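Putative alpha/beta hydrolase fold protein (Candidatus Nitrososphaera gargensis, PDB 5A62) probably acts as a carboxylesterase of the alpha/beta hydrolase fold, cleaving ester bonds. Local coordinates at residues D40-L45 / E257-L262; K92-G97 / A118-N123; G124-F129 / K229-E234; A215-D220 / M238-L243. All blocks are in the same frame, centred on the assembly; numbering follows the deposited sequence. Where two conformers were deposited one is given.

Contact 1: residues D40-L45 / E257-L262; sequences DYEIQL and EMYDIL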
loop_
_atom_site.group_PDB
_atom_site.type_symbol
_atom_site.label_atom_id
_atom_site.label_comp_id
_atom_site.label_asym_id
_atom_site.label_seq_id
_atom_site.Cartn_x
_atom_site.Cartn_y
_atom_site.Cartn_z
ATOM N N ASP A 40 -11.945 26.461 3.447
ATOM C CA ASP A 40 -12.002 27.880 3.773
ATOM C C ASP A 40 -13.342 28.324 4.333
ATOM O O ASP A 40 -13.444 28.947 5.400
ATOM C CB ASP A 40 -11.578 28.730 2.537
ATOM C CG ASP A 40 -12.391 28.441 1.180
ATOM O OD1 ASP A 40 -13.277 27.539 1.056
ATOM O OD2 ASP A 40 -12.109 29.190 0.189
ATOM N N TYR A 41 -14.386 27.990 3.599
ATOM C CA TYR A 41 -15.710 28.333 3.990
ATOM C C TYR A 41 -16.093 27.714 5.314
ATOM O O TYR A 41 -16.670 28.357 6.194
ATOM C CB TYR A 41 -16.729 27.913 2.940
ATOM C CG TYR A 41 -18.175 28.154 3.317
ATOM C CD1 TYR A 41 -18.681 29.438 3.357
ATOM C CD2 TYR A 41 -18.987 27.110 3.718
ATOM C CE1 TYR A 41 -19.993 29.675 3.746
ATOM C CE2 TYR A 41 -20.295 27.337 4.091
ATOM C CZ TYR A 41 -20.797 28.625 4.062
ATOM O OH TYR A 41 -22.112 28.823 4.473
ATOM N N GLU A 42 -15.794 26.448 5.466
ATOM C CA GLU A 42 -16.183 25.736 6.645
ATOM C C GLU A 42 -15.475 26.281 7.889
ATOM O O GLU A 42 -16.092 26.314 8.952
ATOM C CB GLU A 42 -15.832 24.218 6.526
ATOM C CG GLU A 42 -16.685 23.482 5.546
ATOM C CD GLU A 42 -16.321 23.662 4.124
ATOM O OE1 GLU A 42 -15.348 24.337 3.730
ATOM O OE2 GLU A 42 -17.051 23.044 3.292
ATOM N N ILE A 43 -14.206 26.659 7.799
ATOM C CA ILE A 43 -13.503 27.210 8.952
ATOM C C ILE A 43 -14.234 28.487 9.398
ATOM O O ILE A 43 -14.547 28.603 10.594
ATOM C CB ILE A 43 -12.040 27.453 8.626
ATOM C CG1 ILE A 43 -11.307 26.116 8.468
ATOM C CG2 ILE A 43 -11.404 28.321 9.698
ATOM C CD1 ILE A 43 -9.940 26.181 7.830
ATOM N N GLN A 44 -14.551 29.345 8.450
ATOM C CA GLN A 44 -15.271 30.592 8.793
ATOM C C GLN A 44 -16.627 30.302 9.360
ATOM O O GLN A 44 -16.991 30.891 10.379
ATOM C CB GLN A 44 -15.370 31.521 7.571
ATOM C CG GLN A 44 -13.997 32.066 7.164
ATOM C CD GLN A 44 -13.116 32.536 8.342
ATOM O OE1 GLN A 44 -11.947 32.154 8.470
ATOM N NE2 GLN A 44 -13.694 33.351 9.229
ATOM N N LEU A 45 -17.383 29.387 8.790
ATOM C CA LEU A 45 -18.717 29.084 9.284
ATOM C C LEU A 45 -18.657 28.520 10.696
ATOM O O LEU A 45 -19.446 28.878 11.572
ATOM C CB LEU A 45 -19.419 28.113 8.322
ATOM C CG LEU A 45 -20.678 27.449 8.822
ATOM C CD1 LEU A 45 -21.794 28.464 8.858
ATOM C CD2 LEU A 45 -21.038 26.271 7.925
ATOM N N GLU A 257 -27.380 22.795 1.309
ATOM C CA GLU A 257 -28.000 21.761 2.090
ATOM C C GLU A 257 -26.969 20.997 2.943
ATOM O O GLU A 257 -27.256 20.549 4.016
ATOM C CB GLU A 257 -28.760 20.748 1.227
ATOM C CG GLU A 257 -29.622 19.834 2.040
ATOM C CD GLU A 257 -30.358 18.776 1.241
ATOM O OE1 GLU A 257 -30.032 18.592 0.057
ATOM O OE2 GLU A 257 -31.211 18.112 1.903
ATOM N N MET A 258 -25.730 20.895 2.459
ATOM C CA MET A 258 -24.746 20.170 3.245
ATOM C C MET A 258 -24.540 20.851 4.590
ATOM O O MET A 258 -24.312 20.193 5.608
ATOM C CB MET A 258 -23.413 20.077 2.530
ATOM C CG MET A 258 -22.317 19.333 3.280
ATOM S SD MET A 258 -20.973 18.807 2.209
ATOM C CE MET A 258 -20.297 20.332 1.790
ATOM N N TYR A 259 -24.606 22.176 4.576
ATOM C CA TYR A 259 -24.340 22.911 5.830
ATOM C C TYR A 259 -25.515 22.913 6.775
ATOM O O TYR A 259 -25.322 22.922 7.965
ATOM C CB TYR A 259 -23.755 24.322 5.577
ATOM C CG TYR A 259 -22.551 24.194 4.673
ATOM C CD1 TYR A 259 -21.393 23.677 5.162
ATOM C CD2 TYR A 259 -22.642 24.451 3.310
ATOM C CE1 TYR A 259 -20.306 23.472 4.334
ATOM C CE2 TYR A 259 -21.567 24.265 2.478
ATOM C CZ TYR A 259 -20.406 23.746 2.989
ATOM O OH TYR A 259 -19.299 23.517 2.180
ATOM N N ASP A 260 -26.705 22.936 6.210
ATOM C CA ASP A 260 -27.910 22.781 6.995
ATOM C C ASP A 260 -27.813 21.457 7.722
ATOM O O ASP A 260 -28.008 21.397 8.913
ATOM C CB ASP A 260 -29.124 22.815 6.071
ATOM C CG ASP A 260 -29.345 24.200 5.420
ATOM O OD1 ASP A 260 -28.807 25.224 5.884
ATOM O OD2 ASP A 260 -30.039 24.184 4.400
ATOM N N ILE A 261 -27.429 20.394 7.011
ATOM C CA ILE A 261 -27.305 19.089 7.632
ATOM C C ILE A 261 -26.183 19.045 8.681
ATOM O O ILE A 261 -26.374 18.616 9.809
ATOM C CB ILE A 261 -27.088 18.014 6.569
ATOM C CG1 ILE A 261 -28.364 17.864 5.723
ATOM C CG2 ILE A 261 -26.750 16.688 7.216
ATOM C CD1 ILE A 261 -28.129 17.088 4.466
ATOM N N LEU A 262 -25.020 19.546 8.292
ATOM C CA LEU A 262 -23.883 19.578 9.205
ATOM C C LEU A 262 -24.200 20.305 10.503
ATOM O O LEU A 262 -23.871 19.788 11.592
ATOM C CB LEU A 262 -22.720 20.245 8.479
ATOM C CG LEU A 262 -21.435 20.385 9.320
ATOM C CD1 LEU A 262 -20.871 19.011 9.584
ATOM C CD2 LEU A 262 -20.385 21.287 8.672
#
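Tyr41 and Tyr259 form a T-shaped (edge-to-face) aromatic pair between helix 40-48 and helix 256-272, two helices that flank the central sheet of an alpha/beta hydrolase fold. The edge of Tyr41 is directed at one face of Tyr259, with CE2 of Tyr41 over the centre of that ring; the centroids are 4.8 Å apart and the planes stand at 69°. The axes of the short helical segments come no nearer than 12.6 Å, and the long rings of the two tyrosines bridge the gap between the backbones. At its far end the Tyr259 ring is fixed by a hydrogen bond, the OH of Tyr259 donating to OE2 of Glu42 at 2.6 Å. Beside the same ring, CD2 of Leu45 rests 3.8 Å from CD1 of Tyr259 and adds an aliphatic contact near the base of the side chain.

Further out, OE1 of Glu42 forms a salt bridge with Lys254, whose side chain also touches Tyr41 and Tyr259. This buried carboxylate therefore has a partner for each oxygen, and the lysine probably helps to keep it ionised. The bend of Glu42 at chi2 (79°) turns the carboxylate across Tyr259, so that OE2 comes to the edge of the ring, in its plane, and CG of Glu42 lies 3.8 Å from CE1 of Tyr259. The phenol hydroxyl of Tyr259 meets OE2 of Glu42 from above the carboxylate plane, 45° out of it.

Contact 2: residues K92-G97 / A118-N123; sequences KCTIIG and AIIMIN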
loop_
_atom_site.group_PDB
_atom_site.type_symbol
_atom_site.label_atom_id
_atom_site.label_comp_id
_atom_site.label_asym_id
_atom_site.label_seq_id
_atom_site.Cartn_x
_atom_site.Cartn_y
_atom_site.Cartn_z
ATOM N N LYS A 92 -11.525 15.689 24.003
ATOM C CA LYS A 92 -12.786 15.171 23.378
ATOM C C LYS A 92 -13.208 16.118 22.277
ATOM O O LYS A 92 -13.315 17.313 22.491
ATOM C CB LYS A 92 -13.962 15.026 24.362
ATOM C CG LYS A 92 -13.923 13.720 25.158
ATOM C CD LYS A 92 -15.282 13.167 25.589
ATOM C CE LYS A 92 -15.665 11.937 24.760
ATOM N NZ LYS A 92 -17.116 11.573 24.840
ATOM N N CYS A 93 -13.495 15.571 21.102
ATOM C CA CYS A 93 -13.691 16.407 19.923
ATOM C C CYS A 93 -14.698 15.732 19.010
ATOM O O CYS A 93 -15.090 14.563 19.248
ATOM C CB CYS A 93 -12.395 16.623 19.168
ATOM S SG CYS A 93 -11.676 15.123 18.422
ATOM N N THR A 94 -15.084 16.417 17.963
ATOM C CA THR A 94 -15.827 15.844 16.876
ATOM C C THR A 94 -14.934 15.964 15.639
ATOM O O THR A 94 -14.366 17.018 15.389
ATOM C CB THR A 94 -17.138 16.528 16.677
ATOM O OG1 THR A 94 -17.968 16.127 17.798
ATOM C CG2 THR A 94 -17.823 16.119 15.389
ATOM N N ILE A 95 -14.890 14.931 14.805
ATOM C CA ILE A 95 -14.058 14.927 13.586
ATOM C C ILE A 95 -14.976 14.913 12.366
ATOM O O ILE A 95 -15.873 14.104 12.292
ATOM C CB ILE A 95 -13.165 13.707 13.575
ATOM C CG1 ILE A 95 -12.283 13.650 14.813
ATOM C CG2 ILE A 95 -12.286 13.719 12.352
ATOM C CD1 ILE A 95 -11.529 12.324 15.033
ATOM N N ILE A 96 -14.682 15.806 11.464
ATOM C CA ILE A 96 -15.377 15.978 10.192
ATOM C C ILE A 96 -14.362 15.573 9.107
ATOM O O ILE A 96 -13.388 16.266 8.920
ATOM C CB ILE A 96 -15.906 17.364 9.949
ATOM C CG1 ILE A 96 -16.886 17.722 11.095
ATOM C CG2 ILE A 96 -16.560 17.427 8.591
ATOM C CD1 ILE A 96 -17.146 19.191 11.157
ATOM N N GLY A 97 -14.647 14.451 8.429
ATOM C CA GLY A 97 -13.698 13.978 7.444
ATOM C C GLY A 97 -14.292 13.702 6.113
ATOM O O GLY A 97 -15.361 13.116 6.039
ATOM N N ALA A 118 -18.060 12.287 18.400
ATOM C CA ALA A 118 -18.775 12.058 17.168
ATOM C C ALA A 118 -17.818 12.182 16.020
ATOM O O ALA A 118 -16.816 12.888 16.083
ATOM C CB ALA A 118 -19.881 13.044 16.974
ATOM N N ILE A 119 -18.178 11.473 14.975
ATOM C CA ILE A 119 -17.553 11.657 13.673
ATOM C C ILE A 119 -18.638 11.931 12.641
ATOM O O ILE A 119 -19.742 11.425 12.713
ATOM C CB ILE A 119 -16.696 10.515 13.232
ATOM C CG1 ILE A 119 -17.438 9.244 12.918
ATOM C CG2 ILE A 119 -15.604 10.282 14.233
ATOM C CD1 ILE A 119 -16.539 8.136 12.373
ATOM N N ILE A 120 -18.245 12.750 11.643
ATOM C CA ILE A 120 -19.099 13.158 10.529
ATOM C C ILE A 120 -18.321 12.851 9.293
ATOM O O ILE A 120 -17.351 13.566 8.999
ATOM C CB ILE A 120 -19.539 14.609 10.595
ATOM C CG1 ILE A 120 -20.248 14.854 11.918
ATOM C CG2 ILE A 120 -20.477 14.890 9.390
ATOM C CD1 ILE A 120 -20.577 16.312 12.174
ATOM N N MET A 121 -18.718 11.846 8.551
ATOM C CA MET A 121 -18.002 11.377 7.358
ATOM C C MET A 121 -18.709 11.896 6.122
ATOM O O MET A 121 -19.908 11.611 5.950
ATOM C CB MET A 121 -17.989 9.867 7.302
ATOM C CG MET A 121 -17.294 9.215 8.483
ATOM S SD MET A 121 -17.342 7.430 8.452
ATOM C CE MET A 121 -19.077 7.125 8.831
ATOM N N ILE A 122 -18.051 12.664 5.287
ATOM C CA ILE A 122 -18.615 13.249 4.088
ATOM C C ILE A 122 -18.012 12.447 2.935
ATOM O O ILE A 122 -16.807 12.477 2.705
ATOM C CB ILE A 122 -18.291 14.701 3.944
ATOM C CG1 ILE A 122 -18.726 15.492 5.195
ATOM C CG2 ILE A 122 -18.905 15.224 2.628
ATOM C CD1 ILE A 122 -18.349 16.943 5.182
ATOM N N ASN A 123 -18.830 11.660 2.203
ATOM C CA ASN A 123 -18.376 10.706 1.209
ATOM C C ASN A 123 -17.183 9.930 1.705
ATOM O O ASN A 123 -16.177 9.823 1.006
ATOM C CB ASN A 123 -18.035 11.449 -0.116
ATOM C CG ASN A 123 -19.260 12.040 -0.788
ATOM O OD1 ASN A 123 -20.377 11.503 -0.659
ATOM N ND2 ASN A 123 -19.037 13.140 -1.497
#
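Thr94, Ala118, Ile96 and Ile120 lie on one face of the two-strand ribbon, and Ile95, Ile119 and Met121 on the other. Helix 256-272 covers the first face and helix 100-111 the second. At the edges of the pair the sheet continues, with strand 25-29 beside 93-97 and strand 212-218 beside 118-122. Within the pair, four hydrogen bonds of a parallel register cross between the backbones; among them Ile95 O accepts from Ile120 N at 2.8 Å, and Gly97 O from Ile122 N at 2.8 Å, the latter nearly straight at the hydrogen (174°).

The strands are the two arms of a beta-alpha-beta crossover through helix 100-111, in the core of the alpha/beta hydrolase sheet. Near the end of the first arm, Gly97 opens what is probably the nucleophile elbow, a GxSxG sequence that turns tightly into the helix.

Beta-branched isoleucines suit such buried strands, since they are at ease in an extended backbone and cover it with hydrocarbon. Ile96 and Ile120 run side by side in the same direction, CG1 of Ile96 lying 4.1 Å from CD1 of Ile120, while CG2 of Ile96 meets CD1 of Ile122 at 3.9 Å. In Thr94 the hydroxyl sits beside the backbone N (chi1 -72°) and is hydrogen-bonded to Tyr24; the methyl CG2, opposite that N, comes within 3.5 Å of Ala118 O. The small Ala118 brings CB 3.7 Å from Thr94 OG1.

Contact 3: residues G124-F129 / K229-E234; sequences GSPKKF and KETKEE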
loop_
_atom_site.group_PDB
_atom_site.type_symbol
_atom_site.label_atom_id
_atom_site.label_comp_id
_atom_site.label_asym_id
_atom_site.label_seq_id
_atom_site.Cartn_x
_atom_site.Cartn_y
_atom_site.Cartn_z
ATOM N N GLY A 124 -17.358 9.340 2.842
ATOM C CA GLY A 124 -16.416 8.454 3.458
ATOM C C GLY A 124 -17.099 7.342 4.184
ATOM O O GLY A 124 -18.319 7.369 4.365
ATOM N N SER A 125 -16.367 6.315 4.537
ATOM C CA SER A 125 -16.939 5.256 5.351
ATOM C C SER A 125 -15.849 4.523 6.096
ATOM O O SER A 125 -14.666 4.675 5.768
ATOM C CB SER A 125 -17.660 4.268 4.437
ATOM O OG SER A 125 -16.813 3.245 3.924
ATOM N N PRO A 126 -16.198 3.653 7.027
ATOM C CA PRO A 126 -15.240 2.799 7.706
ATOM C C PRO A 126 -14.887 1.523 6.932
ATOM O O PRO A 126 -14.080 0.753 7.397
ATOM C CB PRO A 126 -15.963 2.415 8.999
ATOM C CG PRO A 126 -17.394 2.597 8.676
ATOM C CD PRO A 126 -17.556 3.566 7.591
ATOM N N LYS A 127 -15.477 1.275 5.779
ATOM C CA LYS A 127 -15.281 0.032 5.088
ATOM C C LYS A 127 -14.025 0.007 4.224
ATOM O O LYS A 127 -13.561 1.025 3.687
ATOM C CB LYS A 127 -16.498 -0.234 4.203
ATOM C CG LYS A 127 -17.682 -0.507 5.111
ATOM C CD LYS A 127 -18.732 -1.438 4.558
ATOM C CE LYS A 127 -18.144 -2.778 4.184
ATOM N NZ LYS A 127 -19.215 -3.720 3.786
ATOM N N LYS A 128 -13.502 -1.190 4.087
ATOM C CA LYS A 128 -12.535 -1.460 3.049
ATOM C C LYS A 128 -13.190 -1.352 1.700
ATOM O O LYS A 128 -14.392 -1.633 1.507
ATOM C CB LYS A 128 -12.021 -2.894 3.160
ATOM C CG LYS A 128 -10.952 -3.144 4.105
ATOM C CD LYS A 128 -10.264 -4.531 3.789
ATOM C CE LYS A 128 -9.160 -4.653 2.730
ATOM N NZ LYS A 128 -8.049 -3.621 2.768
ATOM N N PHE A 129 -12.412 -0.992 0.709
ATOM C CA PHE A 129 -12.884 -0.964 -0.671
ATOM C C PHE A 129 -12.863 -2.359 -1.269
ATOM O O PHE A 129 -12.082 -3.203 -0.893
ATOM C CB PHE A 129 -12.016 -0.059 -1.530
ATOM C CG PHE A 129 -12.133 1.390 -1.142
ATOM C CD1 PHE A 129 -13.180 2.176 -1.564
ATOM C CD2 PHE A 129 -11.179 1.966 -0.293
ATOM C CE1 PHE A 129 -13.298 3.491 -1.161
ATOM C CE2 PHE A 129 -11.277 3.285 0.103
ATOM C CZ PHE A 129 -12.337 4.051 -0.319
ATOM N N LYS A 229 -24.236 2.668 2.680
ATOM C CA LYS A 229 -25.433 1.858 2.854
ATOM C C LYS A 229 -25.126 0.548 3.527
ATOM O O LYS A 229 -25.821 0.073 4.454
ATOM C CB LYS A 229 -26.140 1.684 1.520
ATOM C CG LYS A 229 -26.919 2.950 1.205
ATOM C CD LYS A 229 -27.782 2.848 -0.047
ATOM C CE LYS A 229 -27.075 3.438 -1.260
ATOM N NZ LYS A 229 -27.778 3.182 -2.556
ATOM N N GLU A 230 -23.982 -0.063 3.167
ATOM C CA GLU A 230 -23.543 -1.260 3.829
ATOM C C GLU A 230 -23.213 -0.954 5.288
ATOM O O GLU A 230 -23.524 -1.724 6.206
ATOM C CB GLU A 230 -22.327 -1.886 3.099
ATOM C CG GLU A 230 -22.627 -2.400 1.700
ATOM C CD GLU A 230 -21.402 -2.773 0.834
ATOM O OE1 GLU A 230 -20.256 -2.747 1.342
ATOM O OE2 GLU A 230 -21.607 -3.104 -0.378
ATOM N N THR A 231 -22.593 0.180 5.539
ATOM C CA THR A 231 -22.237 0.584 6.877
ATOM C C THR A 231 -23.476 0.797 7.733
ATOM O O THR A 231 -23.477 0.321 8.887
ATOM C CB THR A 231 -21.406 1.872 6.844
ATOM O OG1 THR A 231 -20.185 1.616 6.102
ATOM C CG2 THR A 231 -20.979 2.283 8.242
ATOM N N LYS A 232 -24.501 1.404 7.161
ATOM C CA LYS A 232 -25.738 1.645 7.922
ATOM C C LYS A 232 -26.405 0.343 8.276
ATOM O O LYS A 232 -26.994 0.238 9.370
ATOM C CB LYS A 232 -26.633 2.597 7.157
ATOM C CG LYS A 232 -28.034 2.833 7.733
ATOM C CD LYS A 232 -27.997 3.632 8.962
ATOM C CE LYS A 232 -29.459 3.918 9.409
ATOM N NZ LYS A 232 -29.591 4.742 10.581
ATOM N N GLU A 233 -26.295 -0.687 7.441
ATOM C CA GLU A 233 -26.840 -2.003 7.779
ATOM C C GLU A 233 -26.217 -2.537 9.034
ATOM O O GLU A 233 -26.913 -3.166 9.842
ATOM C CB GLU A 233 -26.753 -3.024 6.627
ATOM C CG GLU A 233 -27.756 -2.724 5.522
ATOM C CD GLU A 233 -29.216 -2.796 6.004
ATOM O OE1 GLU A 233 -29.589 -3.816 6.657
ATOM O OE2 GLU A 233 -29.977 -1.819 5.776
ATOM N N GLU A 234 -24.913 -2.259 9.228
ATOM C CA GLU A 234 -24.092 -2.814 10.291
ATOM C C GLU A 234 -24.009 -1.931 11.523
ATOM O O GLU A 234 -23.758 -2.422 12.624
ATOM C CB GLU A 234 -22.674 -3.041 9.807
ATOM C CG GLU A 234 -22.564 -4.153 8.746
ATOM C CD GLU A 234 -21.232 -4.029 7.972
ATOM O OE1 GLU A 234 -20.152 -4.318 8.576
ATOM O OE2 GLU A 234 -21.240 -3.615 6.764
#
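Lys127 and Thr231 bury the most surface here, with Glu230 next, and together they join the loop after strand 116-122 to the last turns of helix 222-234. This is a loop-to-helix packing on the side of the alpha/beta hydrolase sheet where helices 100-111 and 202-209 also lie. Lys127 runs past Thr231 in the opposite direction, its CG 3.4 Å from OG1 of Thr231, and then reaches the helix's acidic side chains. A bend at chi3 (57°) swings its amino group across Glu230, where NZ of Lys127 donates to OE1 of Glu230 at 2.8 Å, met on the anti side and 32° out of the carboxylate plane. A second, long salt bridge links the same NZ to OE2 of Glu234 at 3.6 Å. The two glutamates lie four residues apart, one helical turn, so a single lysine can address both.

Thr231 is well chosen for the buried side of the helix: its hydroxyl is hydrogen-bonded to the backbone oxygen of Leu227 one turn back, which satisfies the polar atom, while its methyl CG2 packs 3.6 Å from CG of Pro126. That proline, stiff and apolar, also leans on Val202 and Val203 of helix 202-209. The loop holds its own shape through an ST turn, OG of Ser125 accepting from the backbone N of Lys127 at 3.0 Å.

Because the lysine's charge is shared between two carboxylates near the C-terminal end of a helix, it probably eases the repulsion between them and also interacts favourably with the helix dipole.

Contact 4: residues A215-D220 / M238-L243; sequences AIVGSD and MELRVL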
loop_
_atom_site.group_PDB
_atom_site.type_symbol
_atom_site.label_atom_id
_atom_site.label_comp_id
_atom_site.label_asym_id
_atom_site.label_seq_id
_atom_site.Cartn_x
_atom_site.Cartn_y
_atom_site.Cartn_z
ATOM N N ALA A 215 -23.040 10.502 8.714
ATOM C CA ALA A 215 -22.520 10.469 7.353
ATOM C C ALA A 215 -23.386 11.337 6.447
ATOM O O ALA A 215 -24.620 11.372 6.544
ATOM C CB ALA A 215 -22.441 9.089 6.800
ATOM N N ILE A 216 -22.735 12.079 5.594
ATOM C CA ILE A 216 -23.329 12.849 4.476
ATOM C C ILE A 216 -22.745 12.317 3.192
ATOM O O ILE A 216 -21.520 12.334 3.056
ATOM C CB ILE A 216 -23.039 14.335 4.630
ATOM C CG1 ILE A 216 -23.443 14.832 6.032
ATOM C CG2 ILE A 216 -23.743 15.111 3.521
ATOM C CD1 ILE A 216 -23.110 16.273 6.369
ATOM N N VAL A 217 -23.574 11.819 2.265
ATOM C CA VAL A 217 -23.088 11.207 1.055
ATOM C C VAL A 217 -23.811 11.801 -0.136
ATOM O O VAL A 217 -25.027 12.002 -0.058
ATOM C CB VAL A 217 -23.220 9.679 1.111
ATOM C CG1 VAL A 217 -24.622 9.187 1.212
ATOM C CG2 VAL A 217 -22.576 9.016 -0.095
ATOM N N GLY A 218 -23.089 12.051 -1.205
ATOM C CA GLY A 218 -23.685 12.517 -2.456
ATOM C C GLY A 218 -24.328 11.350 -3.174
ATOM O O GLY A 218 -23.711 10.310 -3.333
ATOM N N SER A 219 -25.563 11.527 -3.645
ATOM C CA SER A 219 -26.311 10.432 -4.264
ATOM C C SER A 219 -25.617 9.941 -5.519
ATOM O O SER A 219 -25.807 8.781 -5.862
ATOM C CB SER A 219 -27.749 10.862 -4.561
ATOM O OG SER A 219 -27.798 11.773 -5.645
ATOM N N ASP A 220 -24.824 10.758 -6.176
ATOM C CA ASP A 220 -24.093 10.348 -7.373
ATOM C C ASP A 220 -22.743 9.693 -7.125
ATOM O O ASP A 220 -22.093 9.231 -8.071
ATOM C CB ASP A 220 -23.954 11.537 -8.324
ATOM C CG ASP A 220 -25.273 11.959 -8.899
ATOM O OD1 ASP A 220 -26.160 11.084 -9.117
ATOM O OD2 ASP A 220 -25.437 13.152 -9.115
ATOM N N MET A 238 -26.110 4.769 13.315
ATOM C CA MET A 238 -25.539 5.854 12.502
ATOM C C MET A 238 -26.650 6.720 11.946
ATOM O O MET A 238 -27.727 6.211 11.610
ATOM C CB MET A 238 -24.635 5.301 11.335
ATOM C CG MET A 238 -24.059 6.332 10.333
ATOM S SD MET A 238 -22.861 5.798 9.038
ATOM C CE MET A 238 -24.030 4.881 8.090
ATOM N N GLU A 239 -26.393 7.969 11.781
ATOM C CA GLU A 239 -27.289 8.856 11.079
ATOM C C GLU A 239 -26.738 9.161 9.693
ATOM O O GLU A 239 -25.690 9.765 9.574
ATOM C CB GLU A 239 -27.481 10.110 11.894
ATOM C CG GLU A 239 -28.167 9.853 13.239
ATOM C CD GLU A 239 -29.630 9.416 13.075
ATOM O OE1 GLU A 239 -30.189 9.830 12.066
ATOM O OE2 GLU A 239 -30.178 8.615 13.883
ATOM N N LEU A 240 -27.457 8.785 8.632
ATOM C CA LEU A 240 -27.033 8.982 7.285
ATOM C C LEU A 240 -27.931 9.953 6.603
ATOM O O LEU A 240 -29.169 9.823 6.685
ATOM C CB LEU A 240 -27.134 7.660 6.575
ATOM C CG LEU A 240 -26.993 7.640 5.067
ATOM C CD1 LEU A 240 -25.644 8.124 4.575
ATOM C CD2 LEU A 240 -27.247 6.233 4.559
ATOM N N ARG A 241 -27.403 10.878 5.843
ATOM C CA ARG A 241 -28.199 11.808 5.046
ATOM C C ARG A 241 -27.595 11.831 3.698
ATOM O O ARG A 241 -26.363 11.883 3.502
ATOM C CB ARG A 241 -28.149 13.198 5.669
ATOM C CG ARG A 241 -28.574 13.308 7.118
ATOM C CD ARG A 241 -30.087 13.140 7.256
ATOM N NE ARG A 241 -30.446 13.215 8.663
ATOM C CZ ARG A 241 -30.433 12.215 9.529
ATOM N NH1 ARG A 241 -30.124 10.976 9.150
ATOM N NH2 ARG A 241 -30.739 12.441 10.812
ATOM N N VAL A 242 -28.421 11.758 2.677
ATOM C CA VAL A 242 -27.990 11.784 1.299
ATOM C C VAL A 242 -28.273 13.125 0.636
ATOM O O VAL A 242 -29.402 13.630 0.714
ATOM C CB VAL A 242 -28.661 10.638 0.469
ATOM C CG1 VAL A 242 -28.261 10.712 -0.997
ATOM C CG2 VAL A 242 -28.325 9.286 1.110
ATOM N N LEU A 243 -27.320 13.668 -0.070
ATOM C CA LEU A 243 -27.451 14.889 -0.864
ATOM C C LEU A 243 -27.772 14.480 -2.259
ATOM O O LEU A 243 -26.922 14.036 -3.017
ATOM C CB LEU A 243 -26.159 15.760 -0.804
ATOM C CG LEU A 243 -25.852 16.293 0.572
ATOM C CD1 LEU A 243 -24.432 16.806 0.561
ATOM C CD2 LEU A 243 -26.821 17.438 0.923
#
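From Ala215 to Ser219 and from Glu239 to Leu243 the chains run parallel; the axes of the short segments 215-218 and 239-243 lie 25° apart, and five backbone hydrogen bonds cross between the chains, from Ala215 N to Glu239 O at one end to Ser219 N to Leu243 O (2.9 Å) at the other. On one face CG1 of Val217 sits between two partners, 3.7 Å from CD1 of Leu240 and 3.7 Å from CG2 of Val242. It gets there by a chi1 of 63°, which places CG1 between the backbone N and the carbonyl carbon. The small Ala215 shares this face, its CB 4.0 Å from CD1 of Leu240.

The two strands are the arms of a beta-alpha-beta unit through helix 222-234, which packs on Ala215 and Val217; strand 239-243 is the outermost at this end of the alpha/beta hydrolase sheet within the chain.

On the other face, next to helix 256-272, CG2 of Ile216 presses on CD1 of Leu243 at 3.5 Å, tighter than usual for two carbons. Arg241 shares that face at its root, but its chain bends at chi2 (-72°) and carries the guanidinium back along its own strand. There NH1 and NH2 both grip OE1 of Glu239, which lies in the guanidinium plane; NH2 of Arg241 is 2.9 Å from that oxygen. NH1 of Arg241 also donates to the backbone O of Leu240, from above the carbonyl plane.

How the contacts relate
Contacts 2 and 4 belong to one sheet: strands 116-122 and 212-218 are neighbours, joined by Met121 O to Ile216 N (2.9 Å) and by Asn123 OD1 to Gly218 N (2.8 Å). Contact 1 packs on both through helix 256-272, with Leu262 CD1 3.8 Å from Ile120 CD1 and Ile261 CG2 3.8 Å from Ile216 CD1. Contact 3 lies on the other side of the sheet, its centre about 24 Å from that of contact 1, and meets contact 4 where Lys232 NZ approaches Met238 O at 2.6 Å, probably a hydrogen bond. Contact 2 leads directly into the probable nucleophile elbow at Ser99.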